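Local structure of putative DNA binding protein (3HTN) at residues T56-N61 / Y67-F72; R134-N137 / L142-Y145; V100-S103 / A107-G110; N16-S21 / N33-E38; R73-I78 / I116-G121. The protein is of unknown function but binds metal ions through a PPC-family (PCC, DUF296) domain and may also bind DNA. All coordinates share one frame; numbering follows the deposited sequence. Where two conformers were deposited one is given.

From the N terminus, contact 4 comes first, closing the connection between strand 17-22 and helix 28-39 by aromatic packing. Contact 1 then pairs strands 54-60 and 67-72 as a hairpin at one end of the large antiparallel sheet. Contact 5 spans the longest stretch, from residue 73 to 121, and the hairpin of contact 3 falls wholly within that span. Contact 2 follows in series, a separate small hairpin near the C terminus. Contacts 1 and 3 meet where Phe72 rests on Leu108 and share one sulfate; contacts 3 and 5 are joined by the Arg102-Glu74 salt bridge. Phe60 against Leu142 links contacts 1 and 2.

Contact 1. Residues T56-N61 / Y67-F72. With SO4 (sulfate ion), chain E.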
# COMPACT_ATOMS: atom_id res chain seq x y z
N THR A 56 -4.01 -2.99 17.94
CA THR A 56 -5.40 -3.39 18.10
C THR A 56 -6.07 -3.31 16.73
O THR A 56 -6.09 -2.24 16.10
CB THR A 56 -6.17 -2.55 19.10
OG1 THR A 56 -5.47 -2.57 20.34
CG2 THR A 56 -7.58 -3.13 19.31
N LEU A 57 -6.65 -4.44 16.31
CA LEU A 57 -7.44 -4.56 15.09
C LEU A 57 -8.88 -4.84 15.43
O LEU A 57 -9.16 -5.42 16.47
CB LEU A 57 -6.91 -5.68 14.21
CG LEU A 57 -5.44 -5.62 13.81
CD1 LEU A 57 -5.03 -6.90 13.06
CD2 LEU A 57 -5.12 -4.33 13.01
N ARG A 58 -9.79 -4.43 14.55
CA ARG A 58 -11.21 -4.74 14.69
C ARG A 58 -11.68 -5.60 13.54
O ARG A 58 -11.40 -5.29 12.38
CB ARG A 58 -12.05 -3.47 14.69
CG ARG A 58 -13.54 -3.74 14.78
CD ARG A 58 -14.34 -2.54 15.13
NE ARG A 58 -14.10 -2.13 16.50
CZ ARG A 58 -14.58 -1.03 17.09
NH1 ARG A 58 -15.27 -0.15 16.40
NH2 ARG A 58 -14.32 -0.78 18.34
N PHE A 59 -12.44 -6.64 13.87
CA PHE A 59 -13.13 -7.45 12.85
C PHE A 59 -14.64 -7.32 13.09
O PHE A 59 -15.15 -7.66 14.12
CB PHE A 59 -12.71 -8.91 12.85
CG PHE A 59 -13.12 -9.64 11.61
CD1 PHE A 59 -12.32 -9.57 10.48
CD2 PHE A 59 -14.29 -10.38 11.56
CE1 PHE A 59 -12.70 -10.23 9.31
CE2 PHE A 59 -14.65 -11.01 10.38
CZ PHE A 59 -13.85 -10.92 9.29
N PHE A 60 -15.32 -6.78 12.09
CA PHE A 60 -16.76 -6.56 12.12
C PHE A 60 -17.50 -7.66 11.37
O PHE A 60 -17.14 -7.97 10.25
CB PHE A 60 -17.04 -5.21 11.51
CG PHE A 60 -18.47 -4.88 11.37
CD1 PHE A 60 -19.24 -4.60 12.46
CD2 PHE A 60 -19.05 -4.84 10.12
CE1 PHE A 60 -20.60 -4.27 12.32
CE2 PHE A 60 -20.39 -4.49 9.97
CZ PHE A 60 -21.15 -4.20 11.08
N ASN A 61 -18.51 -8.25 12.01
CA ASN A 61 -19.32 -9.28 11.41
C ASN A 61 -20.58 -8.62 10.88
O ASN A 61 -21.44 -8.25 11.67
CB ASN A 61 -19.66 -10.33 12.46
CG ASN A 61 -20.43 -11.50 11.90
OD1 ASN A 61 -21.24 -11.35 10.97
ND2 ASN A 61 -20.21 -12.67 12.49
N TYR A 67 -18.75 -7.34 16.76
CA TYR A 67 -17.43 -6.93 16.36
C TYR A 67 -16.46 -7.35 17.43
O TYR A 67 -16.82 -7.46 18.59
CB TYR A 67 -17.34 -5.43 16.12
CG TYR A 67 -17.63 -4.55 17.29
CD1 TYR A 67 -18.93 -4.21 17.61
CD2 TYR A 67 -16.62 -4.11 18.12
CE1 TYR A 67 -19.22 -3.40 18.72
CE2 TYR A 67 -16.89 -3.29 19.21
CZ TYR A 67 -18.19 -2.95 19.50
OH TYR A 67 -18.48 -2.14 20.59
N ASP A 68 -15.23 -7.61 17.04
CA ASP A 68 -14.23 -7.90 18.04
C ASP A 68 -12.98 -7.12 17.79
O ASP A 68 -12.59 -6.89 16.65
CB ASP A 68 -13.93 -9.37 18.17
CG ASP A 68 -13.14 -9.91 17.05
OD1 ASP A 68 -11.89 -10.10 17.20
OD2 ASP A 68 -13.77 -10.12 16.00
N ASP A 69 -12.38 -6.74 18.91
CA ASP A 69 -11.17 -5.97 18.92
C ASP A 69 -10.08 -6.82 19.52
O ASP A 69 -10.14 -7.19 20.70
CB ASP A 69 -11.38 -4.71 19.76
CG ASP A 69 -12.40 -3.75 19.16
OD1 ASP A 69 -12.85 -3.96 18.04
OD2 ASP A 69 -12.70 -2.75 19.88
N LYS A 70 -9.07 -7.15 18.70
CA LYS A 70 -7.98 -7.98 19.18
C LYS A 70 -6.70 -7.17 19.33
O LYS A 70 -6.26 -6.51 18.38
CB LYS A 70 -7.73 -9.17 18.26
CG LYS A 70 -6.76 -10.19 18.89
CD LYS A 70 -6.79 -11.52 18.19
CE LYS A 70 -5.84 -12.49 18.86
NZ LYS A 70 -5.97 -13.86 18.32
N THR A 71 -6.10 -7.26 20.52
CA THR A 71 -4.89 -6.54 20.85
C THR A 71 -3.76 -7.53 20.93
O THR A 71 -3.80 -8.48 21.69
CB THR A 71 -5.02 -5.78 22.16
OG1 THR A 71 -6.05 -4.79 22.02
CG2 THR A 71 -3.68 -5.10 22.57
N PHE A 72 -2.73 -7.28 20.12
CA PHE A 72 -1.49 -8.05 20.13
C PHE A 72 -0.45 -7.28 20.89
O PHE A 72 -0.34 -6.08 20.71
CB PHE A 72 -1.05 -8.28 18.69
CG PHE A 72 -2.05 -9.02 17.87
CD1 PHE A 72 -3.08 -8.33 17.21
CD2 PHE A 72 -1.96 -10.40 17.72
CE1 PHE A 72 -4.02 -8.99 16.47
CE2 PHE A 72 -2.92 -11.08 16.96
CZ PHE A 72 -3.94 -10.35 16.33
S SO4 E . -2.53 -15.19 18.37
O1 SO4 E . -1.82 -14.18 19.10
O2 SO4 E . -1.86 -16.50 18.35
O3 SO4 E . -2.75 -14.75 16.98
O4 SO4 E . -3.85 -15.37 19.04
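Thr56 and Thr71 face each other across an antiparallel beta hairpin at the edge of the main sheet, formed by strand 54-60 and the end strand 67-72. They are a non-hydrogen-bonded pair, so their backbones exchange no bond and the hydroxyls supply one instead: OG1 of Thr56 lies 2.8 Å from OG1 of Thr71. Each OG1 sits beside its own backbone nitrogen (chi1 -55° and -62°), which brings the oxygens together. Leu57 turns to the other face of the sheet and, with Lys70, forms a hydrogen-bonded pair; its CD1 packs 4.1 Å from CE1 of Phe72. The extended Lys70 ends at a sulfate ion. Arg58 returns to the threonine face and grips Asp69 side-on: NE reaches OD1 at 2.7 Å and NH2 reaches OD2 at 3.0 Å. Both oxygens use their syn lone pairs, and guanidinium and carboxylate planes lie within 11° of each other. Tyr67 CD2 sits over one face of that guanidinium, 3.6 Å from Arg58 NE. The remaining nitrogen, NH1, bonds a pentaethylene glycol molecule, and the side chain reaches His111, which binds iron(III) in this protein although none is bound to it in this chain, so the salt bridge probably holds the arginine's orientation close to the metal site. Phe59 forms the second hydrogen-bonded pair, its N 2.8 Å from Asp68 O; the carboxylate of Asp68 is held by Tyr105 of the second subunit. Phe60 closes the ladder, with Tyr67 CB at the edge of its ring, 4.2 Å from CD1.

Contact 2. Residues R134-N137 / L142-Y145; sequences RTYN and LNIY
The guanidinium of Arg134 lies flat on the ring of Tyr145, a cation-pi stack with centres 4.2 Å apart and planes at 18°. The Arg134 chain, extended from CG to NE (chi2 and chi3 both -170°), carries it there, displaced from the ring centre, with NH2 3.4 Å from CE1 of Tyr145. Farther along the hairpin OD1 of Asn143 meets the edge of the Tyr136 ring, 3.3 Å from CD1, with amide and ring planes steeply inclined; the amide nitrogen of Asn143 is bonded to Tyr93. The backbones pair as antiparallel strands, Thr135 and Ile144 exchanging two N-H...O bonds and Asn137 N reaching Leu142 O at 2.9 Å. Arg134 NH1 adds a weak, bent bond to Asn143 O (132°), but its stronger partner is Glu122 of the second subunit, while NE bonds Ser86. With an alanine in place of Arg134, that glutamate would probably be left without its salt-bridge mate and the Tyr145 ring without its stacked cation. This two-stranded unit stands apart from the main sheet yet leans on it: Arg134 touches Met88 of strand 76-88, and on strand 91-101 both Tyr93 and His95, a nickel ligand.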
# COMPACT_ATOMS: atom_id res chain seq x y z
N ARG A 134 -19.01 11.77 5.58
CA ARG A 134 -19.51 10.43 5.70
C ARG A 134 -20.84 10.43 6.37
O ARG A 134 -21.18 11.33 7.14
CB ARG A 134 -18.57 9.63 6.56
CG ARG A 134 -17.33 9.27 5.81
CD ARG A 134 -16.59 8.32 6.58
NE ARG A 134 -15.28 8.11 6.03
CZ ARG A 134 -14.90 7.07 5.30
NH1 ARG A 134 -15.75 6.15 4.97
NH2 ARG A 134 -13.64 6.97 4.93
N THR A 135 -21.58 9.36 6.12
CA THR A 135 -22.89 9.17 6.72
C THR A 135 -22.97 7.75 7.22
O THR A 135 -22.66 6.80 6.48
CB THR A 135 -23.98 9.41 5.69
OG1 THR A 135 -23.94 10.78 5.33
CG2 THR A 135 -25.39 9.06 6.23
N TYR A 136 -23.39 7.59 8.47
CA TYR A 136 -23.58 6.27 9.05
C TYR A 136 -24.80 5.64 8.40
O TYR A 136 -25.88 6.21 8.39
CB TYR A 136 -23.74 6.37 10.56
CG TYR A 136 -23.98 5.07 11.29
CD1 TYR A 136 -22.93 4.24 11.66
CD2 TYR A 136 -25.25 4.67 11.62
CE1 TYR A 136 -23.16 3.04 12.33
CE2 TYR A 136 -25.48 3.50 12.31
CZ TYR A 136 -24.42 2.69 12.66
OH TYR A 136 -24.64 1.52 13.35
N ASN A 137 -24.59 4.47 7.81
CA ASN A 137 -25.64 3.66 7.21
C ASN A 137 -26.14 2.73 8.30
O ASN A 137 -25.43 1.79 8.66
CB ASN A 137 -25.10 2.90 6.02
CG ASN A 137 -26.14 2.05 5.36
OD1 ASN A 137 -27.02 1.53 6.02
ND2 ASN A 137 -26.07 1.94 4.04
N LEU A 142 -22.06 0.94 9.31
CA LEU A 142 -20.79 1.49 8.86
C LEU A 142 -20.91 2.94 8.42
O LEU A 142 -21.95 3.39 7.95
CB LEU A 142 -20.29 0.68 7.69
CG LEU A 142 -20.04 -0.80 7.96
CD1 LEU A 142 -19.62 -1.51 6.68
CD2 LEU A 142 -19.00 -0.99 9.07
N ASN A 143 -19.81 3.67 8.57
CA ASN A 143 -19.71 5.04 8.14
C ASN A 143 -19.21 5.07 6.70
O ASN A 143 -18.04 4.83 6.43
CB ASN A 143 -18.74 5.78 9.04
CG ASN A 143 -19.21 5.80 10.47
OD1 ASN A 143 -20.36 6.11 10.73
ND2 ASN A 143 -18.31 5.52 11.39
N ILE A 144 -20.10 5.40 5.78
CA ILE A 144 -19.83 5.31 4.34
C ILE A 144 -19.59 6.68 3.74
O ILE A 144 -20.23 7.65 4.12
CB ILE A 144 -21.05 4.60 3.64
CG1 ILE A 144 -21.27 3.18 4.19
CG2 ILE A 144 -20.92 4.53 2.11
CD1 ILE A 144 -20.09 2.25 4.05
N TYR A 145 -18.63 6.78 2.83
CA TYR A 145 -18.38 8.03 2.14
C TYR A 145 -19.69 8.67 1.68
O TYR A 145 -20.56 8.00 1.13
CB TYR A 145 -17.49 7.79 0.92
CG TYR A 145 -16.00 7.81 1.10
CD1 TYR A 145 -15.37 8.73 1.96
CD2 TYR A 145 -15.21 7.04 0.27
CE1 TYR A 145 -13.99 8.79 2.03
CE2 TYR A 145 -13.85 7.11 0.33
CZ TYR A 145 -13.25 8.00 1.21
OH TYR A 145 -11.89 8.14 1.27

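Contact 3. Residues V100-S103 / A107-G110; sequences VGRS and ALAG. With SO4 (sulfate ion), chain E.
Arg102, whose chain runs over Leu108, supplies the charged interactions around this hairpin. Its NH2 makes a salt bridge to Glu74 and also bonds O1 of a sulfate ion at 3.0 Å, while NH1 reaches O3 of the same ion at 3.2 Å. The sulfate lies at the edge of the guanidinium, close to its plane, and is bonded from another direction by Lys70. Chi3 of Arg102, at 89°, bends the chain and turns the flat group so that Leu108 CD1 comes over one of its faces, offset toward the rim, and lies 3.8 Å from CD of Arg102. The guanidinium thus meets an apolar side chain over one face and an anion at its edge.

Between the strands, Val100 and Leu108 form a hydrogen-bonded antiparallel pair, Val100 N to Leu108 O and Leu108 N to Val100 O both at 2.9 Å. Ala107 CA makes a CA-H...O contact with Val100 O, 3.1 Å. On the same face as Leu108, CG2 of Val100 meets CB of Leu108 at 3.7 Å.

Phe72 of strand 67-72 covers both Arg102 and Leu108. Gly101 is bonded to Glu77 of the neighbouring strand 76-88, and at the trimer interface Ala107 packs against Ala107 of the second and third subunits.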
# COMPACT_ATOMS: atom_id res chain seq x y z
N VAL A 100 0.82 -6.09 9.20
CA VAL A 100 2.00 -6.20 10.04
C VAL A 100 2.67 -7.57 9.92
O VAL A 100 2.02 -8.54 9.57
CB VAL A 100 1.68 -5.92 11.53
CG1 VAL A 100 1.06 -4.53 11.69
CG2 VAL A 100 0.80 -7.03 12.12
N GLY A 101 3.98 -7.60 10.17
CA GLY A 101 4.77 -8.81 10.30
C GLY A 101 5.12 -9.09 11.73
O GLY A 101 5.53 -8.19 12.47
N ARG A 102 5.01 -10.35 12.10
CA ARG A 102 5.40 -10.81 13.44
C ARG A 102 6.84 -11.27 13.40
O ARG A 102 7.48 -11.25 12.35
CB ARG A 102 4.46 -11.92 13.91
CG ARG A 102 3.00 -11.53 13.78
CD ARG A 102 2.08 -12.70 14.20
NE ARG A 102 1.77 -12.68 15.63
CZ ARG A 102 0.76 -13.33 16.19
NH1 ARG A 102 0.01 -14.15 15.50
NH2 ARG A 102 0.52 -13.18 17.47
N SER A 103 7.37 -11.69 14.55
CA SER A 103 8.77 -12.09 14.62
C SER A 103 9.08 -13.35 13.81
O SER A 103 10.23 -13.61 13.51
CB SER A 103 9.20 -12.31 16.07
OG SER A 103 8.52 -13.40 16.62
N ALA A 107 2.17 -12.67 8.61
CA ALA A 107 1.48 -11.42 8.52
C ALA A 107 0.10 -11.45 9.15
O ALA A 107 -0.62 -12.43 8.99
CB ALA A 107 1.38 -10.98 7.06
N LEU A 108 -0.25 -10.34 9.80
CA LEU A 108 -1.61 -10.07 10.28
C LEU A 108 -2.13 -8.86 9.51
O LEU A 108 -1.35 -7.98 9.11
CB LEU A 108 -1.63 -9.80 11.77
CG LEU A 108 -1.01 -10.85 12.68
CD1 LEU A 108 -0.86 -10.23 14.07
CD2 LEU A 108 -1.83 -12.12 12.73
N ALA A 109 -3.43 -8.76 9.35
CA ALA A 109 -4.01 -7.69 8.57
C ALA A 109 -5.42 -7.40 9.03
O ALA A 109 -6.17 -8.31 9.41
CB ALA A 109 -4.04 -8.07 7.09
N GLY A 110 -5.79 -6.12 8.93
CA GLY A 110 -7.13 -5.73 9.24
C GLY A 110 -7.35 -4.26 9.44
O GLY A 110 -6.50 -3.45 9.12
S SO4 E . -2.53 -15.19 18.37
O1 SO4 E . -1.82 -14.18 19.10
O2 SO4 E . -1.86 -16.50 18.35
O3 SO4 E . -2.75 -14.75 16.98
O4 SO4 E . -3.85 -15.37 19.04

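Contact 4. Residues N16-S21 / N33-E38; sequences NKYIVS and NAFCKE. With SO4 (sulfate ion), chain F.
Phe35 drives its ring edge into the face of Tyr18, a T-shaped pair with centroids 5.2 Å apart and planes at 77°. The atom that leads is CZ, 3.5 Å from CG of Tyr18. The same ring offers one face to Val20, whose CG2 stands over it, 3.8 Å from the centroid and 12° off the normal, a CH-pi contact. Phe35 CG is anti to its own nitrogen (chi1 -179°), carrying the ring away from the helix and into the corner made by Tyr18 at its edge and Val20 over its face. With the ring cut back to an alanine, a gap would probably open beside Tyr18 and Val20, leaving the Tyr18 face without its edge partner. Farther out, Tyr9 and Tyr11 also meet Phe35 edge-to-face, forming an aromatic cluster, and Ile41 packs on Phe35 and Tyr18. Just before the strand, Asn16 ND2 grips a sulfate oxygen, O1, at 2.7 Å; Lys17 NZ lies 3.0 Å from the same atom and forms a salt bridge with Glu126 of the third subunit. Strand 17-22 runs between strands 9-14 and 120-127, and helix 28-39 packs across the sheet, touching strand 91-101 through Asn33 and Cys36.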
# COMPACT_ATOMS: atom_id res chain seq x y z
N ASN A 16 1.72 19.34 -1.53
CA ASN A 16 0.42 18.89 -1.03
C ASN A 16 0.52 17.73 -0.03
O ASN A 16 -0.50 17.20 0.40
CB ASN A 16 -0.50 18.50 -2.21
CG ASN A 16 0.03 17.30 -3.03
OD1 ASN A 16 1.21 16.96 -2.99
ND2 ASN A 16 -0.86 16.66 -3.79
N LYS A 17 1.75 17.34 0.33
CA LYS A 17 1.99 16.25 1.24
C LYS A 17 2.78 16.68 2.46
O LYS A 17 3.42 17.74 2.47
CB LYS A 17 2.77 15.15 0.52
CG LYS A 17 1.95 14.52 -0.59
CD LYS A 17 2.68 13.38 -1.26
CE LYS A 17 1.98 13.01 -2.56
NZ LYS A 17 2.35 14.00 -3.61
N TYR A 18 2.71 15.85 3.48
CA TYR A 18 3.50 15.99 4.67
C TYR A 18 4.15 14.66 4.97
O TYR A 18 3.52 13.63 4.89
CB TYR A 18 2.66 16.37 5.87
CG TYR A 18 1.91 17.67 5.77
CD1 TYR A 18 2.48 18.84 6.23
CD2 TYR A 18 0.61 17.72 5.27
CE1 TYR A 18 1.79 20.04 6.16
CE2 TYR A 18 -0.08 18.91 5.21
CZ TYR A 18 0.51 20.05 5.66
OH TYR A 18 -0.19 21.25 5.58
N ILE A 19 5.43 14.70 5.29
CA ILE A 19 6.13 13.53 5.77
C ILE A 19 6.05 13.64 7.28
O ILE A 19 6.57 14.60 7.85
CB ILE A 19 7.61 13.48 5.30
CG1 ILE A 19 7.69 13.63 3.78
CG2 ILE A 19 8.28 12.23 5.78
CD1 ILE A 19 6.70 12.83 2.98
N VAL A 20 5.41 12.66 7.91
CA VAL A 20 5.19 12.68 9.35
C VAL A 20 5.99 11.58 10.01
O VAL A 20 5.87 10.42 9.63
CB VAL A 20 3.72 12.54 9.68
CG1 VAL A 20 3.48 12.61 11.18
CG2 VAL A 20 2.94 13.62 8.94
N SER A 21 6.83 11.97 10.97
CA SER A 21 7.61 11.07 11.78
C SER A 21 7.03 11.06 13.18
O SER A 21 7.16 12.03 13.92
CB SER A 21 9.07 11.49 11.77
OG SER A 21 9.83 10.57 12.51
N ASN A 33 -4.45 11.47 13.96
CA ASN A 33 -5.65 12.29 14.12
C ASN A 33 -5.25 13.71 14.49
O ASN A 33 -5.67 14.67 13.85
CB ASN A 33 -6.60 11.72 15.20
CG ASN A 33 -7.52 10.64 14.66
OD1 ASN A 33 -8.49 10.94 13.96
ND2 ASN A 33 -7.24 9.40 15.00
N ALA A 34 -4.39 13.81 15.50
CA ALA A 34 -3.92 15.11 16.00
C ALA A 34 -3.21 15.93 14.92
O ALA A 34 -3.41 17.15 14.82
CB ALA A 34 -3.01 14.90 17.20
N PHE A 35 -2.41 15.24 14.09
CA PHE A 35 -1.74 15.89 12.99
C PHE A 35 -2.72 16.50 11.99
O PHE A 35 -2.60 17.65 11.62
CB PHE A 35 -0.85 14.90 12.25
CG PHE A 35 -0.14 15.54 11.13
CD1 PHE A 35 0.94 16.32 11.38
CD2 PHE A 35 -0.62 15.42 9.82
CE1 PHE A 35 1.57 16.99 10.36
CE2 PHE A 35 -0.00 16.09 8.82
CZ PHE A 35 1.11 16.86 9.08
N CYS A 36 -3.69 15.70 11.56
CA CYS A 36 -4.68 16.15 10.60
C CYS A 36 -5.50 17.30 11.17
O CYS A 36 -5.84 18.24 10.46
CB CYS A 36 -5.60 15.01 10.19
SG CYS A 36 -4.78 13.71 9.26
N LYS A 37 -5.83 17.20 12.45
CA LYS A 37 -6.56 18.27 13.11
C LYS A 37 -5.71 19.55 13.12
O LYS A 37 -6.20 20.63 12.75
CB LYS A 37 -6.94 17.86 14.53
CG LYS A 37 -7.72 18.94 15.29
CD LYS A 37 -8.26 18.46 16.62
CE LYS A 37 -8.86 19.63 17.41
NZ LYS A 37 -9.47 19.17 18.69
N GLU A 38 -4.45 19.44 13.54
CA GLU A 38 -3.55 20.59 13.59
C GLU A 38 -3.44 21.29 12.23
O GLU A 38 -3.43 22.52 12.15
CB GLU A 38 -2.14 20.18 14.03
CG GLU A 38 -1.15 21.36 14.06
CD GLU A 38 0.33 21.00 14.33
OE1 GLU A 38 0.67 19.83 14.58
OE2 GLU A 38 1.15 21.96 14.30
S SO4 F . 0.52 14.05 -6.64
O1 SO4 F . 0.02 14.67 -5.41
O2 SO4 F . 1.90 14.47 -6.87
O3 SO4 F . -0.30 14.46 -7.77
O4 SO4 F . 0.47 12.59 -6.50

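Contact 5. Residues R73-I78 / I116-G121; sequences REQMEI and IQNGAG
Gln75 and Asn118 meet through two hydrogen bonds, the whole of the close contact. Asn118 ND2 donates to OE1 of Gln75 at 2.8 Å, nearly straight at 165°, and Gln75 NE2 gives back to the backbone oxygen of Asn118 at 3.1 Å. The second donor lies in the plane of that carbonyl. The two amides are turned steeply to one another, 67° between their planes; one bond uses the Gln75 side-chain carbonyl and the other the Asn118 main-chain carbonyl. Gln75 reaches across by a bend at chi2 (66°), which swings its amide back toward the corner.

The rest is loose. Only 98 Å² is buried between the segments, and the side chain of Ile78 stays 5.9 Å from residues 116-121. Both residues are partly exposed, and Pro62 of the third subunit packs on each side chain. The corner itself is braced from within: Gln117 NE2 reaches Gly119 O at 2.9 Å and also bonds Ile22, while Gly119 has backbone angles that call for glycine. At Gly121 a beta carbon would run into Gln117 OE1.

The corner at 118-119 is where the chain leaves strand 107-117 for strand 120-127. Gln75 leads into strand 76-88, which lies between strands 44-52 and 91-101, and Ile78 O is bonded by His97 of the third subunit.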
# COMPACT_ATOMS: atom_id res chain seq x y z
N ARG A 73 0.29 -7.96 21.76
CA ARG A 73 1.29 -7.35 22.61
C ARG A 73 2.62 -8.04 22.38
O ARG A 73 2.98 -8.98 23.07
CB ARG A 73 0.83 -7.45 24.05
CG ARG A 73 -0.43 -6.62 24.25
CD ARG A 73 -0.79 -6.53 25.69
NE ARG A 73 -1.34 -7.80 26.16
CZ ARG A 73 -1.64 -8.05 27.43
NH1 ARG A 73 -1.52 -7.12 28.36
NH2 ARG A 73 -2.11 -9.23 27.77
N GLU A 74 3.30 -7.56 21.36
CA GLU A 74 4.54 -8.13 20.85
C GLU A 74 5.16 -7.15 19.87
O GLU A 74 4.48 -6.23 19.41
CB GLU A 74 4.22 -9.46 20.14
CG GLU A 74 3.35 -9.30 18.91
CD GLU A 74 2.86 -10.60 18.41
OE1 GLU A 74 1.87 -11.10 18.96
OE2 GLU A 74 3.46 -11.15 17.46
N GLN A 75 6.40 -7.39 19.49
CA GLN A 75 7.06 -6.54 18.53
C GLN A 75 6.58 -6.91 17.13
O GLN A 75 6.49 -8.10 16.79
CB GLN A 75 8.58 -6.67 18.63
CG GLN A 75 9.33 -5.70 17.78
CD GLN A 75 9.16 -4.25 18.21
OE1 GLN A 75 8.77 -3.97 19.34
NE2 GLN A 75 9.53 -3.33 17.33
N MSE A 76 6.21 -5.92 16.34
CA MSE A 76 5.76 -6.14 14.98
C MSE A 76 6.29 -5.06 14.07
O MSE A 76 6.45 -3.92 14.49
CB MSE A 76 4.20 -6.12 14.90
CG MSE A 76 3.55 -7.27 15.64
SE MSE A 76 1.68 -7.02 16.02
CE MSE A 76 1.93 -5.82 17.59
N GLU A 77 6.49 -5.41 12.81
CA GLU A 77 6.81 -4.45 11.76
C GLU A 77 5.56 -4.08 11.01
O GLU A 77 4.79 -4.99 10.65
CB GLU A 77 7.80 -5.06 10.79
CG GLU A 77 9.23 -5.20 11.37
CD GLU A 77 9.95 -3.88 11.68
OE1 GLU A 77 9.47 -2.77 11.32
OE2 GLU A 77 11.03 -3.94 12.33
N ILE A 78 5.29 -2.80 10.79
CA ILE A 78 4.21 -2.40 9.94
C ILE A 78 4.69 -2.49 8.50
O ILE A 78 5.52 -1.66 8.05
CB ILE A 78 3.77 -0.95 10.20
CG1 ILE A 78 3.36 -0.73 11.67
CG2 ILE A 78 2.62 -0.58 9.24
CD1 ILE A 78 3.05 0.72 12.03
N ILE A 116 0.91 1.14 19.15
CA ILE A 116 1.92 1.89 19.90
C ILE A 116 3.28 1.69 19.25
O ILE A 116 3.79 0.56 19.21
CB ILE A 116 1.98 1.46 21.38
CG1 ILE A 116 0.61 1.68 22.04
CG2 ILE A 116 3.09 2.24 22.12
CD1 ILE A 116 0.52 1.11 23.49
N GLN A 117 3.87 2.77 18.75
CA GLN A 117 5.17 2.71 18.13
C GLN A 117 6.26 2.22 19.07
O GLN A 117 6.29 2.57 20.24
CB GLN A 117 5.50 4.07 17.56
CG GLN A 117 6.77 4.15 16.72
CD GLN A 117 6.84 5.42 15.99
OE1 GLN A 117 5.85 5.87 15.42
NE2 GLN A 117 8.02 6.02 15.98
N ASN A 118 7.15 1.42 18.51
CA ASN A 118 8.34 0.95 19.20
C ASN A 118 9.44 0.80 18.15
O ASN A 118 9.73 -0.29 17.65
CB ASN A 118 8.08 -0.36 19.96
CG ASN A 118 9.16 -0.64 20.96
OD1 ASN A 118 9.66 0.29 21.60
ND2 ASN A 118 9.56 -1.90 21.08
N GLY A 119 10.04 1.94 17.82
CA GLY A 119 10.99 2.07 16.72
C GLY A 119 10.62 3.33 15.96
O GLY A 119 10.34 4.37 16.57
N ALA A 120 10.58 3.23 14.63
CA ALA A 120 10.29 4.34 13.73
C ALA A 120 8.85 4.33 13.33
O ALA A 120 8.15 3.31 13.44
CB ALA A 120 11.17 4.21 12.48
N GLY A 121 8.39 5.47 12.82
CA GLY A 121 7.03 5.63 12.33
C GLY A 121 7.02 6.70 11.27
O GLY A 121 7.11 7.90 11.59